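Local structure of putative ribose operon repressor (Burkholderia thailandensis, 3EGC) at residues S28-E33 with Y39-A44; Y119-G124 with R148-A153; Q203-L208 with P214-V219. The protein probably represses transcription as a DNA-binding regulator of the LacI family, whose core resembles periplasmic sugar-binding proteins. One frame throughout, in Å; residues are numbered along the deposited sequence.

How the interactions relate
From the N terminus, interaction 1 comes first. It closes the short turn between helix 21-36 and strand 40-45, in one half of the chain. Interaction 2 follows and closes a longer loop of 23 residues that holds strand 128-131; it ties helix 109-122 to helix 138-153. Interaction 3 closes another short loop, from helix 195-208 to strand 217-221. The three follow in series, and none nests in or crosses another. Interactions 2 and 3 touch: Arg123 NE makes a salt bridge of 2.7 Å to Glu217 OE1, and Leu120 packs on Val219. Interaction 1 lies across the chain's centre, its centre about 39 Å from that of interaction 2.

Interaction 1. Residues S28-E33 with Y39-A44; sequences SGVESE and YSVLLA
Val41 meets helix residues Val30 and Glu31 through a single methyl, CG2. Val41 CG2 lies 4.3 Å from Glu31 CA, so the methyl rests on the backbone of the helix and not on the carboxylate. The same methyl comes to 4.4 Å from Val30 CG1. Both approaches are loose van der Waals contacts. The contact is small but buried on both sides.

The backbones come close here, with the CA atoms of Glu31 and Val41 6.6 Å apart. A branched side chain of only two methyls is enough to span this distance. Val41 CB points at the helix, and CG1 stands anti to the backbone N (chi1 -179°). This leaves CG2 as the branch that meets the helix. In Val30, by contrast, the branch anti to the backbone N, CG1 (chi1 166°), makes the contact. The Glu31 side chain leaves at a slant to the strand, and only its CA comes within contact distance of Val41. The helix turn is held by its own bonds, among them Ser32 N to Ser28 O at 3.0 Å.

These residues belong to the beta-alpha-beta unit of strand 10-15, helix 21-36 and strand 40-45. Strand 40-45 runs parallel to strand 10-15, and Ser40, Leu42 and Ala44 share backbone hydrogen bonds with it. Val41 also touches Leu13 of that strand. On the helix side, Val30 packs on Met249 of helix 241-257. Strand 40-45 is the outermost strand at this end of the sheet within the chain, and Val41 and Leu43 make backbone hydrogen bonds to the second subunit. Leu42 packs on Leu42 of that subunit, so the contact backs a strand that takes part in the dimer interface.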
ATOM      1  N   SER A  28       8.059   5.779   1.761  1.00 24.73           N
ATOM      2  CA  SER A  28       8.771   5.984   0.478  1.00 26.27           C
ATOM      3  C   SER A  28       9.418   7.402   0.436  1.00 25.08           C
ATOM      4  O   SER A  28      10.593   7.531   0.193  1.00 25.85           O
ATOM      5  CB  SER A  28       7.771   5.830  -0.686  1.00 24.35           C
ATOM      6  OG  SER A  28       8.396   6.121  -1.853  1.00 27.52           O
ATOM      7  N   GLY A  29       8.647   8.439   0.731  1.00 24.89           N
ATOM      8  CA  GLY A  29       9.178   9.827   0.786  1.00 25.67           C
ATOM      9  C   GLY A  29      10.283  10.015   1.831  1.00 26.06           C
ATOM     10  O   GLY A  29      11.329  10.720   1.567  1.00 25.59           O
ATOM     11  N   VAL A  30      10.069   9.418   3.016  1.00 25.53           N
ATOM     12  CA  VAL A  30      11.072   9.446   4.076  1.00 26.81           C
ATOM     13  C   VAL A  30      12.419   8.741   3.632  1.00 28.10           C
ATOM     14  O   VAL A  30      13.506   9.283   3.800  1.00 27.55           O
ATOM     15  CB  VAL A  30      10.597   8.671   5.307  1.00 27.16           C
ATOM     16  CG1 VAL A  30      11.762   8.440   6.216  1.00 24.96           C
ATOM     17  CG2 VAL A  30       9.452   9.342   5.996  1.00 24.33           C
ATOM     18  N   GLU A  31      12.298   7.555   3.048  1.00 28.50           N
ATOM     19  CA  GLU A  31      13.445   6.771   2.640  1.00 30.17           C
ATOM     20  C   GLU A  31      14.230   7.432   1.513  1.00 30.11           C
ATOM     21  O   GLU A  31      15.430   7.389   1.485  1.00 29.35           O
ATOM     22  CB  GLU A  31      13.009   5.351   2.205  1.00 30.59           C
ATOM     23  CG  GLU A  31      14.158   4.385   2.025  1.00 32.42           C
ATOM     24  CD  GLU A  31      14.706   4.390   0.603  1.00 33.91           C
ATOM     25  OE1 GLU A  31      15.800   3.868   0.465  1.00 35.41           O
ATOM     26  OE2 GLU A  31      14.074   4.903  -0.345  1.00 34.80           O
ATOM     27  N   SER A  32      13.522   8.067   0.597  1.00 30.54           N
ATOM     28  CA  SER A  32      14.134   8.741  -0.525  1.00 30.40           C
ATOM     29  C   SER A  32      14.907   9.991  -0.044  1.00 30.58           C
ATOM     30  O   SER A  32      16.033  10.273  -0.465  1.00 30.93           O
ATOM     31  CB  SER A  32      13.004   9.133  -1.471  1.00 31.16           C
ATOM     32  OG  SER A  32      13.490   9.583  -2.699  1.00 34.36           O
ATOM     33  N   GLU A  33      14.332  10.736   0.876  1.00 29.84           N
ATOM     34  CA  GLU A  33      15.012  11.878   1.409  1.00 30.35           C
ATOM     35  C   GLU A  33      16.215  11.452   2.293  1.00 30.78           C
ATOM     36  O   GLU A  33      17.248  12.045   2.192  1.00 30.46           O
ATOM     37  CB  GLU A  33      14.046  12.753   2.202  1.00 30.21           C
ATOM     38  CG  GLU A  33      14.724  14.055   2.759  1.00 32.35           C
ATOM     39  CD  GLU A  33      15.145  15.049   1.607  1.00 35.46           C
ATOM     40  OE1 GLU A  33      14.422  15.182   0.619  1.00 35.01           O
ATOM     41  OE2 GLU A  33      16.208  15.686   1.686  1.00 37.94           O
ATOM     42  N   TYR A  39      21.462   9.113   5.105  1.00 33.79           N
ATOM     43  CA  TYR A  39      20.922   8.386   6.254  1.00 33.33           C
ATOM     44  C   TYR A  39      20.278   7.051   5.905  1.00 33.09           C
ATOM     45  O   TYR A  39      19.638   6.942   4.877  1.00 32.14           O
ATOM     46  CB  TYR A  39      19.836   9.215   6.990  1.00 33.41           C
ATOM     47  CG  TYR A  39      20.377  10.395   7.733  1.00 33.35           C
ATOM     48  CD1 TYR A  39      20.834  11.512   7.031  1.00 33.92           C
ATOM     49  CD2 TYR A  39      20.475  10.392   9.103  1.00 34.80           C
ATOM     50  CE1 TYR A  39      21.367  12.610   7.691  1.00 35.97           C
ATOM     51  CE2 TYR A  39      20.992  11.516   9.791  1.00 37.68           C
ATOM     52  CZ  TYR A  39      21.435  12.621   9.075  1.00 35.80           C
ATOM     53  OH  TYR A  39      21.932  13.730   9.711  1.00 36.34           O
ATOM     54  N   SER A  40      20.364   6.115   6.850  1.00 31.67           N
ATOM     55  CA  SER A  40      19.677   4.866   6.791  1.00 31.63           C
ATOM     56  C   SER A  40      18.368   4.920   7.614  1.00 30.66           C
ATOM     57  O   SER A  40      18.249   5.705   8.550  1.00 30.09           O
ATOM     58  CB  SER A  40      20.598   3.753   7.350  1.00 31.30           C
ATOM     59  OG  SER A  40      21.638   3.468   6.428  1.00 32.38           O
ATOM     60  N   VAL A  41      17.430   4.034   7.268  1.00 30.14           N
ATOM     61  CA  VAL A  41      16.146   3.971   7.912  1.00 29.02           C
ATOM     62  C   VAL A  41      15.754   2.642   8.512  1.00 29.40           C
ATOM     63  O   VAL A  41      15.528   1.652   7.790  1.00 29.05           O
ATOM     64  CB  VAL A  41      15.015   4.405   6.943  1.00 29.48           C
ATOM     65  CG1 VAL A  41      13.626   4.344   7.684  1.00 26.07           C
ATOM     66  CG2 VAL A  41      15.333   5.849   6.394  1.00 26.43           C
ATOM     67  N   LEU A  42      15.642   2.626   9.832  1.00 29.25           N
ATOM     68  CA  LEU A  42      15.166   1.440  10.522  1.00 30.12           C
ATOM     69  C   LEU A  42      13.616   1.495  10.570  1.00 30.00           C
ATOM     70  O   LEU A  42      13.010   2.555  10.879  1.00 30.36           O
ATOM     71  CB  LEU A  42      15.712   1.432  11.952  1.00 30.02           C
ATOM     72  CG  LEU A  42      17.061   0.851  12.361  1.00 32.20           C
ATOM     73  CD1 LEU A  42      17.282   1.000  13.967  1.00 31.09           C
ATOM     74  CD2 LEU A  42      17.263  -0.569  11.833  1.00 30.15           C
ATOM     75  N   LEU A  43      12.972   0.378  10.290  1.00 29.16           N
ATOM     76  CA  LEU A  43      11.516   0.416  10.177  1.00 29.37           C
ATOM     77  C   LEU A  43      10.832  -0.369  11.272  1.00 28.37           C
ATOM     78  O   LEU A  43      11.264  -1.447  11.612  1.00 28.39           O
ATOM     79  CB  LEU A  43      11.056  -0.066   8.820  1.00 29.10           C
ATOM     80  CG  LEU A  43       9.580  -0.376   8.647  1.00 30.28           C
ATOM     81  CD1 LEU A  43       8.757   0.940   8.541  1.00 27.73           C
ATOM     82  CD2 LEU A  43       9.365  -1.302   7.371  1.00 30.87           C
ATOM     83  N   ALA A  44       9.808   0.226  11.880  1.00 27.39           N
ATOM     84  CA  ALA A  44       8.952  -0.525  12.746  1.00 27.16           C
ATOM     85  C   ALA A  44       7.501  -0.297  12.334  1.00 27.68           C
ATOM     86  O   ALA A  44       7.094   0.808  11.884  1.00 27.46           O
ATOM     87  CB  ALA A  44       9.197  -0.185  14.159  1.00 26.26           C
TER

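Interaction 2. Residues Y119-G124 with R148-A153; sequences YLIARG and RAAMSA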
ATOM      1  N   TYR A 119     -18.386  20.779  -2.831  1.00 35.62           N
ATOM      2  CA  TYR A 119     -18.641  20.147  -4.071  1.00 35.60           C
ATOM      3  C   TYR A 119     -19.937  19.329  -4.069  1.00 35.99           C
ATOM      4  O   TYR A 119     -20.686  19.361  -5.044  1.00 37.48           O
ATOM      5  CB  TYR A 119     -17.460  19.263  -4.437  1.00 35.60           C
ATOM      6  CG  TYR A 119     -17.703  18.353  -5.618  1.00 34.30           C
ATOM      7  CD1 TYR A 119     -17.423  18.772  -6.883  1.00 35.59           C
ATOM      8  CD2 TYR A 119     -18.259  17.120  -5.457  1.00 34.95           C
ATOM      9  CE1 TYR A 119     -17.611  17.931  -8.002  1.00 35.33           C
ATOM     10  CE2 TYR A 119     -18.462  16.287  -6.535  1.00 35.25           C
ATOM     11  CZ  TYR A 119     -18.121  16.703  -7.794  1.00 35.12           C
ATOM     12  OH  TYR A 119     -18.348  15.891  -8.867  1.00 38.49           O
ATOM     13  N   LEU A 120     -20.191  18.582  -3.005  1.00 36.01           N
ATOM     14  CA  LEU A 120     -21.422  17.821  -2.877  1.00 36.00           C
ATOM     15  C   LEU A 120     -22.656  18.720  -2.813  1.00 36.40           C
ATOM     16  O   LEU A 120     -23.705  18.396  -3.350  1.00 36.57           O
ATOM     17  CB  LEU A 120     -21.344  16.962  -1.655  1.00 35.55           C
ATOM     18  CG  LEU A 120     -20.540  15.686  -1.773  1.00 33.65           C
ATOM     19  CD1 LEU A 120     -20.482  15.078  -0.387  1.00 32.93           C
ATOM     20  CD2 LEU A 120     -21.183  14.742  -2.760  1.00 29.05           C
ATOM     21  N   ILE A 121     -22.490  19.862  -2.170  1.00 36.71           N
ATOM     22  CA  ILE A 121     -23.572  20.800  -1.950  1.00 36.53           C
ATOM     23  C   ILE A 121     -23.855  21.479  -3.279  1.00 36.84           C
ATOM     24  O   ILE A 121     -24.994  21.618  -3.678  1.00 36.58           O
ATOM     25  CB  ILE A 121     -23.214  21.857  -0.896  1.00 36.58           C
ATOM     26  CG1 ILE A 121     -23.238  21.264   0.512  1.00 34.64           C
ATOM     27  CG2 ILE A 121     -24.201  23.044  -0.986  1.00 37.66           C
ATOM     28  CD1 ILE A 121     -22.411  22.073   1.572  1.00 33.56           C
ATOM     29  N   ALA A 122     -22.792  21.828  -4.003  1.00 37.43           N
ATOM     30  CA  ALA A 122     -22.964  22.432  -5.329  1.00 37.93           C
ATOM     31  C   ALA A 122     -23.658  21.472  -6.318  1.00 38.70           C
ATOM     32  O   ALA A 122     -24.248  21.914  -7.302  1.00 38.23           O
ATOM     33  CB  ALA A 122     -21.657  22.949  -5.874  1.00 37.55           C
ATOM     34  N   ARG A 123     -23.612  20.169  -6.025  1.00 39.14           N
ATOM     35  CA  ARG A 123     -24.328  19.195  -6.839  1.00 39.64           C
ATOM     36  C   ARG A 123     -25.799  19.106  -6.522  1.00 39.20           C
ATOM     37  O   ARG A 123     -26.529  18.457  -7.251  1.00 38.98           O
ATOM     38  CB  ARG A 123     -23.721  17.793  -6.718  1.00 39.49           C
ATOM     39  CG  ARG A 123     -22.689  17.541  -7.725  1.00 41.36           C
ATOM     40  CD  ARG A 123     -21.884  16.287  -7.408  1.00 43.15           C
ATOM     41  NE  ARG A 123     -22.519  15.070  -7.894  1.00 43.69           N
ATOM     42  CZ  ARG A 123     -22.519  14.700  -9.178  1.00 45.82           C
ATOM     43  NH1 ARG A 123     -21.972  15.484 -10.104  1.00 44.83           N
ATOM     44  NH2 ARG A 123     -23.073  13.549  -9.539  1.00 46.48           N
ATOM     45  N   GLY A 124     -26.222  19.703  -5.413  1.00 39.27           N
ATOM     46  CA  GLY A 124     -27.601  19.577  -4.991  1.00 38.82           C
ATOM     47  C   GLY A 124     -27.883  18.674  -3.805  1.00 39.01           C
ATOM     48  O   GLY A 124     -29.046  18.362  -3.546  1.00 38.88           O
ATOM     49  N   ARG A 148     -18.499  20.398   8.895  1.00 36.17           N
ATOM     50  CA  ARG A 148     -19.467  21.244   9.586  1.00 37.06           C
ATOM     51  C   ARG A 148     -19.389  22.673   9.075  1.00 37.42           C
ATOM     52  O   ARG A 148     -20.425  23.374   8.999  1.00 37.81           O
ATOM     53  CB  ARG A 148     -19.273  21.230  11.098  1.00 36.73           C
ATOM     54  CG  ARG A 148     -19.610  19.910  11.790  1.00 38.60           C
ATOM     55  CD  ARG A 148     -19.555  20.132  13.338  1.00 42.30           C
ATOM     56  NE  ARG A 148     -19.657  18.882  14.095  1.00 44.99           N
ATOM     57  CZ  ARG A 148     -20.809  18.322  14.458  1.00 44.98           C
ATOM     58  NH1 ARG A 148     -21.983  18.896  14.118  1.00 43.58           N
ATOM     59  NH2 ARG A 148     -20.778  17.175  15.125  1.00 45.06           N
ATOM     60  N   ALA A 149     -18.179  23.111   8.737  1.00 37.12           N
ATOM     61  CA  ALA A 149     -17.992  24.470   8.310  1.00 36.61           C
ATOM     62  C   ALA A 149     -18.625  24.661   6.934  1.00 36.96           C
ATOM     63  O   ALA A 149     -19.163  25.724   6.647  1.00 37.48           O
ATOM     64  CB  ALA A 149     -16.507  24.845   8.291  1.00 36.31           C
ATOM     65  N   ALA A 150     -18.553  23.643   6.088  1.00 36.55           N
ATOM     66  CA  ALA A 150     -19.157  23.718   4.749  1.00 37.09           C
ATOM     67  C   ALA A 150     -20.684  23.739   4.865  1.00 37.18           C
ATOM     68  O   ALA A 150     -21.362  24.504   4.226  1.00 37.00           O
ATOM     69  CB  ALA A 150     -18.722  22.503   3.873  1.00 36.46           C
ATOM     70  N   MET A 151     -21.215  22.854   5.676  1.00 38.03           N
ATOM     71  CA  MET A 151     -22.641  22.788   5.918  1.00 38.94           C
ATOM     72  C   MET A 151     -23.158  24.099   6.473  1.00 40.13           C
ATOM     73  O   MET A 151     -24.154  24.645   6.007  1.00 40.20           O
ATOM     74  CB  MET A 151     -22.960  21.586   6.846  1.00 38.09           C
ATOM     75  CG  MET A 151     -22.699  20.206   6.107  1.00 34.94           C
ATOM     76  SD  MET A 151     -23.698  19.889   4.571  1.00 26.48           S
ATOM     77  CE  MET A 151     -25.177  19.229   5.339  1.00 34.51           C
ATOM     78  N   SER A 152     -22.429  24.614   7.448  1.00 41.24           N
ATOM     79  CA  SER A 152     -22.806  25.832   8.140  1.00 42.25           C
ATOM     80  C   SER A 152     -22.910  26.961   7.134  1.00 42.57           C
ATOM     81  O   SER A 152     -23.919  27.697   7.083  1.00 42.50           O
ATOM     82  CB  SER A 152     -21.740  26.170   9.196  1.00 42.15           C
ATOM     83  OG  SER A 152     -22.310  26.701  10.364  1.00 45.55           O
ATOM     84  N   ALA A 153     -21.870  27.087   6.314  1.00 42.76           N
ATOM     85  CA  ALA A 153     -21.744  28.220   5.427  1.00 43.28           C
ATOM     86  C   ALA A 153     -22.850  28.239   4.386  1.00 43.94           C
ATOM     87  O   ALA A 153     -23.193  29.306   3.849  1.00 44.16           O
ATOM     88  CB  ALA A 153     -20.400  28.219   4.743  1.00 42.98           C
TER
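Ala150 and Met151, the two residues that receive Ile121, sit in a helix turn closed by the bond from Ser152 N to Arg148 O, 2.8 Å. The contact itself is van der Waals packing, made by the end of one side chain. Ile121 CD1 is 3.7 Å from Ala150 O, a van der Waals approach of a methyl to a backbone oxygen. It lies 3.9 Å from Met151 SD and farther, at 4.4 Å, from Ala150 CB. Thus the methyl lies against the backbone and both side chains of this turn.

Ile121 CB points at the partner helix. Its chi1 (-74°) sets CG1 anti to the carbonyl carbon, and the nearly extended chi2 carries CD1 on toward the other helix. Met151 starts off to one side. The bend at chi2 (-60°) brings SD back toward Ile121; a further bend at chi3 sets only CE, which lies farther from that methyl. The two side chains cross obliquely. The backbones stay well apart, with the CA atoms of Ile121 and Met151 8.2 Å from each other.

The chain leaves the first helix through a Schellman motif at Gly124. Gly124 adopts positive phi, and its N bonds to Ile121 O at 2.9 Å.

Helix 109-122 and helix 138-153 lie side by side here, joined in sequence through strand 128-131. Ala150 is also received by Arg114, Val117 and Glu118 of helix 109-122. Ile121 and Met151 both touch Ile128, so the helix pair rests together on strand 128-131.

Interaction 3. Residues Q203-L208 with P214-V219; sequences QALNVL and PDVEIV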
ATOM      1  N   GLN A 203     -18.943  -1.167   1.289  1.00 33.81           N
ATOM      2  CA  GLN A 203     -19.478  -2.398   1.838  1.00 34.11           C
ATOM      3  C   GLN A 203     -20.874  -2.209   2.396  1.00 34.85           C
ATOM      4  O   GLN A 203     -21.759  -3.022   2.127  1.00 34.65           O
ATOM      5  CB  GLN A 203     -18.544  -3.032   2.865  1.00 33.63           C
ATOM      6  CG  GLN A 203     -17.339  -3.696   2.202  1.00 32.36           C
ATOM      7  CD  GLN A 203     -16.115  -3.756   3.080  1.00 33.36           C
ATOM      8  OE1 GLN A 203     -15.034  -4.177   2.617  1.00 34.95           O
ATOM      9  NE2 GLN A 203     -16.255  -3.339   4.344  1.00 29.62           N
ATOM     10  N   ALA A 204     -21.068  -1.148   3.176  1.00 34.91           N
ATOM     11  CA  ALA A 204     -22.404  -0.872   3.720  1.00 35.34           C
ATOM     12  C   ALA A 204     -23.457  -0.745   2.606  1.00 35.93           C
ATOM     13  O   ALA A 204     -24.512  -1.300   2.705  1.00 35.14           O
ATOM     14  CB  ALA A 204     -22.408   0.370   4.607  1.00 34.59           C
ATOM     15  N   LEU A 205     -23.150   0.014   1.561  1.00 36.92           N
ATOM     16  CA  LEU A 205     -24.119   0.234   0.493  1.00 38.48           C
ATOM     17  C   LEU A 205     -24.777  -1.073   0.068  1.00 39.41           C
ATOM     18  O   LEU A 205     -26.002  -1.239   0.179  1.00 39.14           O
ATOM     19  CB  LEU A 205     -23.514   0.959  -0.697  1.00 37.47           C
ATOM     20  CG  LEU A 205     -23.221   2.443  -0.397  1.00 37.97           C
ATOM     21  CD1 LEU A 205     -22.559   3.134  -1.590  1.00 35.64           C
ATOM     22  CD2 LEU A 205     -24.471   3.197   0.060  1.00 35.82           C
ATOM     23  N   ASN A 206     -23.967  -2.028  -0.346  1.00 40.63           N
ATOM     24  CA  ASN A 206     -24.569  -3.246  -0.789  1.00 42.27           C
ATOM     25  C   ASN A 206     -24.981  -4.283   0.256  1.00 41.95           C
ATOM     26  O   ASN A 206     -25.727  -5.197  -0.051  1.00 42.11           O
ATOM     27  CB  ASN A 206     -23.931  -3.778  -2.094  1.00 43.70           C
ATOM     28  CG  ASN A 206     -22.627  -4.479  -1.899  1.00 46.77           C
ATOM     29  OD1 ASN A 206     -21.687  -4.282  -2.701  1.00 51.86           O
ATOM     30  ND2 ASN A 206     -22.572  -5.381  -0.919  1.00 46.42           N
ATOM     31  N   VAL A 207     -24.574  -4.084   1.503  1.00 41.49           N
ATOM     32  CA  VAL A 207     -25.219  -4.759   2.604  1.00 41.28           C
ATOM     33  C   VAL A 207     -26.684  -4.249   2.708  1.00 41.83           C
ATOM     34  O   VAL A 207     -27.613  -5.011   2.882  1.00 42.04           O
ATOM     35  CB  VAL A 207     -24.498  -4.500   3.932  1.00 41.16           C
ATOM     36  CG1 VAL A 207     -25.423  -4.774   5.079  1.00 41.25           C
ATOM     37  CG2 VAL A 207     -23.243  -5.352   4.057  1.00 40.17           C
ATOM     38  N   LEU A 208     -26.870  -2.941   2.580  1.00 41.90           N
ATOM     39  CA  LEU A 208     -28.180  -2.326   2.639  1.00 41.54           C
ATOM     40  C   LEU A 208     -28.982  -2.409   1.306  1.00 42.24           C
ATOM     41  O   LEU A 208     -30.171  -2.087   1.266  1.00 42.62           O
ATOM     42  CB  LEU A 208     -28.027  -0.891   3.092  1.00 40.75           C
ATOM     43  CG  LEU A 208     -27.629  -0.707   4.553  1.00 40.48           C
ATOM     44  CD1 LEU A 208     -27.536   0.757   4.891  1.00 40.38           C
ATOM     45  CD2 LEU A 208     -28.612  -1.361   5.513  1.00 39.44           C
ATOM     46  N   PRO A 214     -26.882   6.968  -7.607  1.00 41.58           N
ATOM     47  CA  PRO A 214     -28.285   7.401  -7.474  1.00 41.11           C
ATOM     48  C   PRO A 214     -28.831   7.423  -6.024  1.00 40.46           C
ATOM     49  O   PRO A 214     -29.591   8.315  -5.666  1.00 39.18           O
ATOM     50  CB  PRO A 214     -29.051   6.358  -8.297  1.00 41.05           C
ATOM     51  CG  PRO A 214     -28.010   5.630  -9.124  1.00 41.86           C
ATOM     52  CD  PRO A 214     -26.756   5.689  -8.344  1.00 41.76           C
ATOM     53  N   ASP A 215     -28.456   6.435  -5.213  1.00 39.82           N
ATOM     54  CA  ASP A 215     -28.859   6.406  -3.789  1.00 38.78           C
ATOM     55  C   ASP A 215     -27.957   7.201  -2.837  1.00 37.71           C
ATOM     56  O   ASP A 215     -28.459   7.935  -1.996  1.00 37.12           O
ATOM     57  CB  ASP A 215     -28.982   4.962  -3.291  1.00 39.24           C
ATOM     58  CG  ASP A 215     -30.093   4.180  -3.995  1.00 41.16           C
ATOM     59  OD1 ASP A 215     -31.129   4.772  -4.358  1.00 44.42           O
ATOM     60  OD2 ASP A 215     -29.936   2.971  -4.192  1.00 41.70           O
ATOM     61  N   VAL A 216     -26.642   7.060  -2.964  1.00 36.47           N
ATOM     62  CA  VAL A 216     -25.676   7.772  -2.098  1.00 35.21           C
ATOM     63  C   VAL A 216     -24.431   8.123  -2.867  1.00 34.70           C
ATOM     64  O   VAL A 216     -23.823   7.244  -3.464  1.00 35.30           O
ATOM     65  CB  VAL A 216     -25.265   6.849  -0.895  1.00 36.41           C
ATOM     66  CG1 VAL A 216     -24.097   7.411  -0.032  1.00 34.29           C
ATOM     67  CG2 VAL A 216     -26.521   6.447  -0.015  1.00 35.21           C
ATOM     68  N   GLU A 217     -24.054   9.393  -2.886  1.00 34.21           N
ATOM     69  CA  GLU A 217     -22.745   9.787  -3.414  1.00 34.35           C
ATOM     70  C   GLU A 217     -21.700   9.869  -2.296  1.00 33.82           C
ATOM     71  O   GLU A 217     -22.052   9.882  -1.105  1.00 33.13           O
ATOM     72  CB  GLU A 217     -22.815  11.061  -4.287  1.00 34.58           C
ATOM     73  CG  GLU A 217     -23.389  10.776  -5.713  1.00 36.97           C
ATOM     74  CD  GLU A 217     -23.606  12.023  -6.579  1.00 42.68           C
ATOM     75  OE1 GLU A 217     -23.259  13.156  -6.192  1.00 43.73           O
ATOM     76  OE2 GLU A 217     -24.108  11.868  -7.700  1.00 47.31           O
ATOM     77  N   ILE A 218     -20.426   9.874  -2.689  1.00 33.23           N
ATOM     78  CA  ILE A 218     -19.310   9.805  -1.769  1.00 32.00           C
ATOM     79  C   ILE A 218     -18.130  10.649  -2.204  1.00 31.79           C
ATOM     80  O   ILE A 218     -17.676  10.548  -3.351  1.00 31.40           O
ATOM     81  CB  ILE A 218     -18.782   8.335  -1.604  1.00 32.24           C
ATOM     82  CG1 ILE A 218     -19.888   7.423  -1.045  1.00 32.78           C
ATOM     83  CG2 ILE A 218     -17.497   8.313  -0.725  1.00 30.92           C
ATOM     84  CD1 ILE A 218     -19.467   5.893  -0.920  1.00 31.69           C
ATOM     85  N   VAL A 219     -17.628  11.493  -1.301  1.00 31.15           N
ATOM     86  CA  VAL A 219     -16.316  12.091  -1.543  1.00 31.59           C
ATOM     87  C   VAL A 219     -15.410  11.541  -0.444  1.00 31.72           C
ATOM     88  O   VAL A 219     -15.874  11.331   0.665  1.00 31.94           O
ATOM     89  CB  VAL A 219     -16.347  13.649  -1.548  1.00 31.31           C
ATOM     90  CG1 VAL A 219     -17.149  14.120  -2.707  1.00 30.45           C
ATOM     91  CG2 VAL A 219     -16.974  14.238  -0.166  1.00 31.42           C
TER
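Leu205 points from its helix toward 214-219 and meets Val216 and Ile218. Its CB and CG serve as a spacer, with no atom of 214-219 in contact. CG stands anti to the carbonyl carbon (chi1 -72°), and this carries the fork out toward the strand. There the two methyls part. CD2 goes to Val216, 3.8 Å from Val216 CG2 and nearly as close to Val216 CB, at 3.9 Å. CD1 goes to Ile218 and meets Ile218 CD1 at 4.2 Å. One leucine therefore spans two residues that lie on the same face of the chain, while Glu217 between them points away.

Helix 195-208 and strand 217-221 belong to a beta-alpha-beta unit that starts with strand 189-192, as in the Rossmann-like lobes of periplasmic binding proteins. Leu205 packs between this helix and the sheet, with Leu210 and Tyr212 of the connecting loop also touching it.

The partners approach differently. Val216 meets Leu205 at a slant and uses CG2, the branch beside its backbone N. Ile218 is extended (chi2 177°), and its end meets that of Leu205 tip to tip. Val216 also packs on Leu190, and Ile218 on Thr192, both of the neighbouring parallel strand 189-192.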